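Local coordinates for thioesterase (Pseudomonas aeruginosa, PDB 2O5U), which probably hydrolyses fatty acyl-CoA thioesters, as a hot-dog-fold member of the 4-hydroxybenzoyl-CoA thioesterase family, at residues A131-Q134 against E135-D138; G30-N33 against N34-Y38. All coordinates share one frame; numbering follows the deposited sequence.

Contact 1. Residues A131-Q134 against E135-D138; sequences AIPQ and ELRD
I132 O is gripped by a water molecule and, more loosely, by the guanidinium of R137. This carbonyl lies just ahead of the N-terminal turn of helix 134-141, the C-terminal helix of this hot-dog-fold chain. The water gives one hydrogen to I132 O and one to Q134 OE1, and accepts from R137 NE at 2.8 Å. It sits at the edge of the guanidinium, in its plane. R137 NH2 reaches I132 O directly at 3.0 Å, but the bond is weak, with an N-H...O angle of only 128°.

Beyond these residues NH1 of R137 donates to G93 O, its strongest polar partner, and NH2 also donates to N94 O. R137 therefore holds the start of the helix to the turn after strand 83-92. Its chain leaves CB extended and bends at chi3 (-53°), which brings the guanidinium back beside I132. CG2 of I132 lies over one face of that group, and A131 CB is at its edge.

P133 holds the N-cap position, and its carbonyl takes the first i to i+4 bond of the helix, R137 N to P133 O at 2.8 Å. D138 N to Q134 O follows at 3.0 Å. On the inner side L136 CG packs on I132 CG2 at 4.1 Å, and P133 CD meets L136 CD2. F121 of strand 113-123 touches both I132 and L136.

On the exposed side Q134 is bent at chi2 (56°), which folds its amide back along the helix. OE1 faces the water while NE2 serves D138. The NE2 to D138 OD1 bond is 2.9 Å long; OD1 lies in the amide plane, but NE2 approaches from above the carboxylate plane.

Contact 2. Residues G30-N33 against N34-Y38; sequences GHVN and NVTYY
N33 OD1 accepts from V35 N at 3.0 Å, the capping bond at the start of helix 34-53. This is the long helix that the hot-dog sheet wraps around. The donor stands above the carbonyl plane of the side chain. N33 CG is anti to its own N (chi1 -175°), which turns the amide toward the first helical residues. V35 CB also lies close to OD1, at 3.2 Å. The backbone adds a weak bond from T36 N to N33 O. The same carbonyl oxygen meets the edge of the Y37 ring, with CD1 at 3.4 Å.

V32 fills the inner side of the turn. Its CG1 packs on T36 CB at 3.6 Å and on Y37 CE1 at 3.7 Å. A water gives a hydrogen to V32 O at 2.7 Å and is hydrogen-bonded to Y37 OH. It lies at the edge of the ring, in its plane, and joins the loop to the far end of the tyrosine.

Groups further out surround this cap. N33 ND2 donates to D27 OD2, which would help keep OD1 turned to the helix. Y73 meets the Y37 ring edge-to-face and bonds N34 O through its OH. H24 of the third subunit packs on N33 and T36.

N34 ND2 lies beside N33 ND2, and both donate to D42 OD2 of the second subunit. The buried amide that caps its own helix is thus also fixed by an acceptor on another chain.

From the N terminus, the chain runs through strand 15-19 and a long loop to contact 2. There residues 30-33 turn into helix 34-53. The other four strands of the sheet follow, and after strand 113-123 a second loop ends at contact 1, where residues 131-134 lead into helix 134-141. The contacts are in series and neither nest nor cross. Each closes the step from a loop into a helix. Their centres are 31 Å apart, on opposite sides of the chain's centre. Contact 2 ties the long helix to strand 62-73 and to neighbouring subunits. Contact 1 ties the C-terminal helix to strands 83-92 and 113-123, within its own chain.

Contact 1. Residues A131-Q134 against E135-D138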
ATOM      1  N   ALA A 131      19.855  13.415 -20.757  1.00 20.43           N
ATOM      2  CA  ALA A 131      20.258  12.053 -21.122  1.00 20.03           C
ATOM      3  C   ALA A 131      20.519  11.228 -19.866  1.00 20.41           C
ATOM      4  O   ALA A 131      20.932  11.755 -18.791  1.00 17.75           O
ATOM      5  CB  ALA A 131      21.423  12.033 -22.046  1.00 20.19           C
ATOM      6  N   ILE A 132      20.246   9.934 -19.992  1.00 18.47           N
ATOM      7  CA  ILE A 132      20.553   8.999 -18.940  1.00 19.66           C
ATOM      8  C   ILE A 132      22.060   9.138 -18.606  1.00 19.65           C
ATOM      9  O   ILE A 132      22.922   9.045 -19.505  1.00 18.92           O
ATOM     10  CB  ILE A 132      20.229   7.544 -19.413  1.00 19.65           C
ATOM     11  CG1 ILE A 132      18.717   7.380 -19.671  1.00 18.92           C
ATOM     12  CG2 ILE A 132      20.801   6.533 -18.444  1.00 21.54           C
ATOM     13  CD1 ILE A 132      18.370   6.033 -20.503  1.00 18.96           C
ATOM     14  N   PRO A 133      22.373   9.387 -17.333  1.00 19.94           N
ATOM     15  CA  PRO A 133      23.751   9.527 -16.870  1.00 21.08           C
ATOM     16  C   PRO A 133      24.630   8.318 -17.211  1.00 22.28           C
ATOM     17  O   PRO A 133      24.127   7.171 -17.162  1.00 21.10           O
ATOM     18  CB  PRO A 133      23.587   9.649 -15.355  1.00 22.20           C
ATOM     19  CG  PRO A 133      22.226  10.378 -15.176  1.00 23.50           C
ATOM     20  CD  PRO A 133      21.392   9.683 -16.266  1.00 21.82           C
ATOM     21  N   GLN A 134      25.917   8.566 -17.502  1.00 22.08           N
ATOM     22  CA  GLN A 134      26.851   7.515 -18.000  1.00 22.84           C
ATOM     23  C   GLN A 134      26.930   6.237 -17.133  1.00 22.37           C
ATOM     24  O   GLN A 134      26.881   5.114 -17.637  1.00 20.98           O
ATOM     25  CB  GLN A 134      28.251   8.113 -18.281  1.00 23.20           C
ATOM     26  CG  GLN A 134      29.188   7.174 -19.094  1.00 27.07           C
ATOM     27  CD  GLN A 134      28.604   6.712 -20.441  1.00 30.17           C
ATOM     28  OE1 GLN A 134      28.272   7.538 -21.297  1.00 32.78           O
ATOM     29  NE2 GLN A 134      28.515   5.400 -20.643  1.00 25.30           N
ATOM     30  N   GLU A 135      27.053   6.418 -15.827  1.00 21.46           N
ATOM     31  CA  GLU A 135      27.150   5.283 -14.922  1.00 24.18           C
ATOM     32  C   GLU A 135      25.845   4.461 -14.929  1.00 22.07           C
ATOM     33  O   GLU A 135      25.888   3.255 -14.885  1.00 21.77           O
ATOM     34  CB  GLU A 135      27.555   5.761 -13.500  1.00 23.93           C
ATOM     35  CG  GLU A 135      27.614   4.663 -12.413  1.00 27.79           C
ATOM     36  CD  GLU A 135      28.192   5.157 -11.044  1.00 30.13           C
ATOM     37  OE1 GLU A 135      28.356   4.322 -10.133  1.00 35.01           O
ATOM     38  OE2 GLU A 135      28.500   6.367 -10.845  1.00 33.81           O
ATOM     39  N   LEU A 136      24.698   5.117 -15.008  1.00 22.14           N
ATOM     40  CA  LEU A 136      23.421   4.414 -15.078  1.00 22.49           C
ATOM     41  C   LEU A 136      23.254   3.714 -16.456  1.00 21.55           C
ATOM     42  O   LEU A 136      22.808   2.558 -16.522  1.00 22.38           O
ATOM     43  CB  LEU A 136      22.321   5.431 -14.837  1.00 23.10           C
ATOM     44  CG  LEU A 136      20.866   5.107 -14.647  1.00 27.30           C
ATOM     45  CD1 LEU A 136      20.762   3.913 -13.730  1.00 31.37           C
ATOM     46  CD2 LEU A 136      20.163   6.303 -14.007  1.00 25.46           C
ATOM     47  N   ARG A 137      23.612   4.396 -17.551  1.00 20.79           N
ATOM     48  CA  ARG A 137      23.644   3.776 -18.901  1.00 20.88           C
ATOM     49  C   ARG A 137      24.454   2.449 -18.922  1.00 21.60           C
ATOM     50  O   ARG A 137      24.008   1.424 -19.480  1.00 21.25           O
ATOM     51  CB  ARG A 137      24.237   4.752 -19.941  1.00 21.59           C
ATOM     52  CG  ARG A 137      24.121   4.255 -21.389  1.00 20.81           C
ATOM     53  CD  ARG A 137      24.654   5.266 -22.414  1.00 22.59           C
ATOM     54  NE  ARG A 137      24.009   6.569 -22.210  1.00 24.72           N
ATOM     55  CZ  ARG A 137      22.779   6.886 -22.599  1.00 24.67           C
ATOM     56  NH1 ARG A 137      22.045   6.008 -23.267  1.00 25.40           N
ATOM     57  NH2 ARG A 137      22.283   8.083 -22.305  1.00 23.64           N
ATOM     58  N   ASP A 138      25.651   2.495 -18.348  1.00 20.93           N
ATOM     59  CA  ASP A 138      26.574   1.337 -18.331  1.00 21.10           C
ATOM     60  C   ASP A 138      25.913   0.147 -17.661  1.00 20.98           C
ATOM     61  O   ASP A 138      25.962  -0.947 -18.164  1.00 21.46           O
ATOM     62  CB  ASP A 138      27.856   1.680 -17.560  1.00 20.78           C
ATOM     63  CG  ASP A 138      28.807   2.551 -18.361  1.00 25.84           C
ATOM     64  OD1 ASP A 138      28.601   2.694 -19.599  1.00 24.57           O
ATOM     65  OD2 ASP A 138      29.743   3.073 -17.733  1.00 28.76           O
TER
HETATM   66  O   HOH W   1      25.635   8.401 -20.944  1.00 27.80           O

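Contact 2. Residues G30-N33 against N34-Y38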
ATOM      1  N   GLY A  30      -7.604 -13.605  -1.817  1.00 19.59           N
ATOM      2  CA  GLY A  30      -6.587 -14.476  -1.244  1.00 18.72           C
ATOM      3  C   GLY A  30      -5.241 -14.568  -1.941  1.00 19.50           C
ATOM      4  O   GLY A  30      -4.366 -15.258  -1.458  1.00 19.58           O
ATOM      5  N   HIS A  31      -5.076 -13.903  -3.078  1.00 17.25           N
ATOM      6  CA  HIS A  31      -3.806 -13.962  -3.798  1.00 16.91           C
ATOM      7  C   HIS A  31      -3.235 -12.535  -3.853  1.00 15.95           C
ATOM      8  O   HIS A  31      -3.949 -11.538  -3.621  1.00 14.02           O
ATOM      9  CB  HIS A  31      -4.014 -14.485  -5.232  1.00 17.85           C
ATOM     10  CG  HIS A  31      -4.667 -15.840  -5.299  1.00 20.69           C
ATOM     11  ND1 HIS A  31      -4.188 -16.923  -4.606  1.00 26.55           N
ATOM     12  CD2 HIS A  31      -5.732 -16.292  -6.004  1.00 29.46           C
ATOM     13  CE1 HIS A  31      -4.944 -17.984  -4.852  1.00 28.25           C
ATOM     14  NE2 HIS A  31      -5.882 -17.629  -5.707  1.00 30.07           N
ATOM     15  N   VAL A  32      -1.981 -12.439  -4.253  1.00 15.04           N
ATOM     16  CA  VAL A  32      -1.326 -11.118  -4.393  1.00 15.68           C
ATOM     17  C   VAL A  32      -2.088 -10.282  -5.395  1.00 15.63           C
ATOM     18  O   VAL A  32      -2.355 -10.702  -6.549  1.00 17.21           O
ATOM     19  CB  VAL A  32       0.166 -11.255  -4.807  1.00 14.81           C
ATOM     20  CG1 VAL A  32       0.789  -9.833  -5.265  1.00 15.24           C
ATOM     21  CG2 VAL A  32       0.971 -11.913  -3.670  1.00 15.39           C
ATOM     22  N   ASN A  33      -2.455  -9.081  -4.949  1.00 16.70           N
ATOM     23  CA  ASN A  33      -3.223  -8.143  -5.789  1.00 16.55           C
ATOM     24  C   ASN A  33      -2.493  -7.695  -7.076  1.00 16.52           C
ATOM     25  O   ASN A  33      -1.281  -7.490  -7.092  1.00 15.87           O
ATOM     26  CB  ASN A  33      -3.707  -6.950  -4.947  1.00 15.39           C
ATOM     27  CG  ASN A  33      -4.585  -6.023  -5.728  1.00 18.24           C
ATOM     28  OD1 ASN A  33      -4.131  -4.990  -6.216  1.00 17.96           O
ATOM     29  ND2 ASN A  33      -5.858  -6.393  -5.867  1.00 17.89           N
ATOM     30  N   ASN A  34      -3.222  -7.620  -8.178  1.00 15.68           N
ATOM     31  CA  ASN A  34      -2.628  -7.148  -9.448  1.00 16.87           C
ATOM     32  C   ASN A  34      -1.751  -5.864  -9.364  1.00 16.69           C
ATOM     33  O   ASN A  34      -0.713  -5.752 -10.018  1.00 17.61           O
ATOM     34  CB  ASN A  34      -3.762  -6.940 -10.476  1.00 17.24           C
ATOM     35  CG  ASN A  34      -4.749  -5.830 -10.077  1.00 20.87           C
ATOM     36  OD1 ASN A  34      -4.638  -4.684 -10.522  1.00 20.23           O
ATOM     37  ND2 ASN A  34      -5.690  -6.162  -9.232  1.00 22.98           N
ATOM     38  N   VAL A  35      -2.170  -4.903  -8.541  1.00 16.01           N
ATOM     39  CA  VAL A  35      -1.430  -3.623  -8.355  1.00 15.45           C
ATOM     40  C   VAL A  35       0.007  -3.870  -7.829  1.00 17.40           C
ATOM     41  O   VAL A  35       0.994  -3.196  -8.245  1.00 15.68           O
ATOM     42  CB  VAL A  35      -2.230  -2.673  -7.437  1.00 15.44           C
ATOM     43  CG1 VAL A  35      -1.385  -1.346  -7.105  1.00 17.43           C
ATOM     44  CG2 VAL A  35      -3.566  -2.327  -8.158  1.00 14.87           C
ATOM     45  N   THR A  36       0.101  -4.832  -6.914  1.00 17.73           N
ATOM     46  CA  THR A  36       1.341  -5.152  -6.203  1.00 18.88           C
ATOM     47  C   THR A  36       2.451  -5.521  -7.155  1.00 17.01           C
ATOM     48  O   THR A  36       3.585  -5.238  -6.897  1.00 17.48           O
ATOM     49  CB  THR A  36       1.121  -6.257  -5.094  1.00 21.03           C
ATOM     50  OG1 THR A  36      -0.011  -5.903  -4.278  1.00 22.20           O
ATOM     51  CG2 THR A  36       2.356  -6.407  -4.159  1.00 18.48           C
ATOM     52  N   TYR A  37       2.105  -6.093  -8.292  1.00 17.28           N
ATOM     53  CA  TYR A  37       3.105  -6.508  -9.253  1.00 16.36           C
ATOM     54  C   TYR A  37       3.875  -5.308  -9.777  1.00 16.56           C
ATOM     55  O   TYR A  37       5.091  -5.365  -9.963  1.00 16.50           O
ATOM     56  CB  TYR A  37       2.419  -7.257 -10.389  1.00 15.94           C
ATOM     57  CG  TYR A  37       2.024  -8.683 -10.021  1.00 18.19           C
ATOM     58  CD1 TYR A  37       0.873  -8.922  -9.273  1.00 15.84           C
ATOM     59  CD2 TYR A  37       2.818  -9.766 -10.400  1.00 18.61           C
ATOM     60  CE1 TYR A  37       0.480 -10.219  -8.913  1.00 18.84           C
ATOM     61  CE2 TYR A  37       2.442 -11.084 -10.068  1.00 20.16           C
ATOM     62  CZ  TYR A  37       1.280 -11.305  -9.345  1.00 17.47           C
ATOM     63  OH  TYR A  37       0.921 -12.603  -9.047  1.00 18.95           O
ATOM     64  N   TYR A  38       3.183  -4.184  -9.948  1.00 17.18           N
ATOM     65  CA  TYR A  38       3.870  -2.975 -10.400  1.00 17.51           C
ATOM     66  C   TYR A  38       4.827  -2.413  -9.372  1.00 16.50           C
ATOM     67  O   TYR A  38       5.854  -1.817  -9.723  1.00 16.78           O
ATOM     68  CB  TYR A  38       2.842  -1.917 -10.812  1.00 18.26           C
ATOM     69  CG  TYR A  38       2.081  -2.256 -12.063  1.00 18.52           C
ATOM     70  CD1 TYR A  38       0.743  -2.643 -12.008  1.00 19.21           C
ATOM     71  CD2 TYR A  38       2.699  -2.182 -13.311  1.00 18.50           C
ATOM     72  CE1 TYR A  38       0.052  -2.969 -13.171  1.00 18.57           C
ATOM     73  CE2 TYR A  38       2.026  -2.508 -14.481  1.00 17.42           C
ATOM     74  CZ  TYR A  38       0.698  -2.866 -14.412  1.00 15.59           C
ATOM     75  OH  TYR A  38       0.038  -3.159 -15.592  1.00 17.36           O
TER
HETATM   76  O   HOH W   2      -1.516 -12.899  -7.824  1.00 13.85           O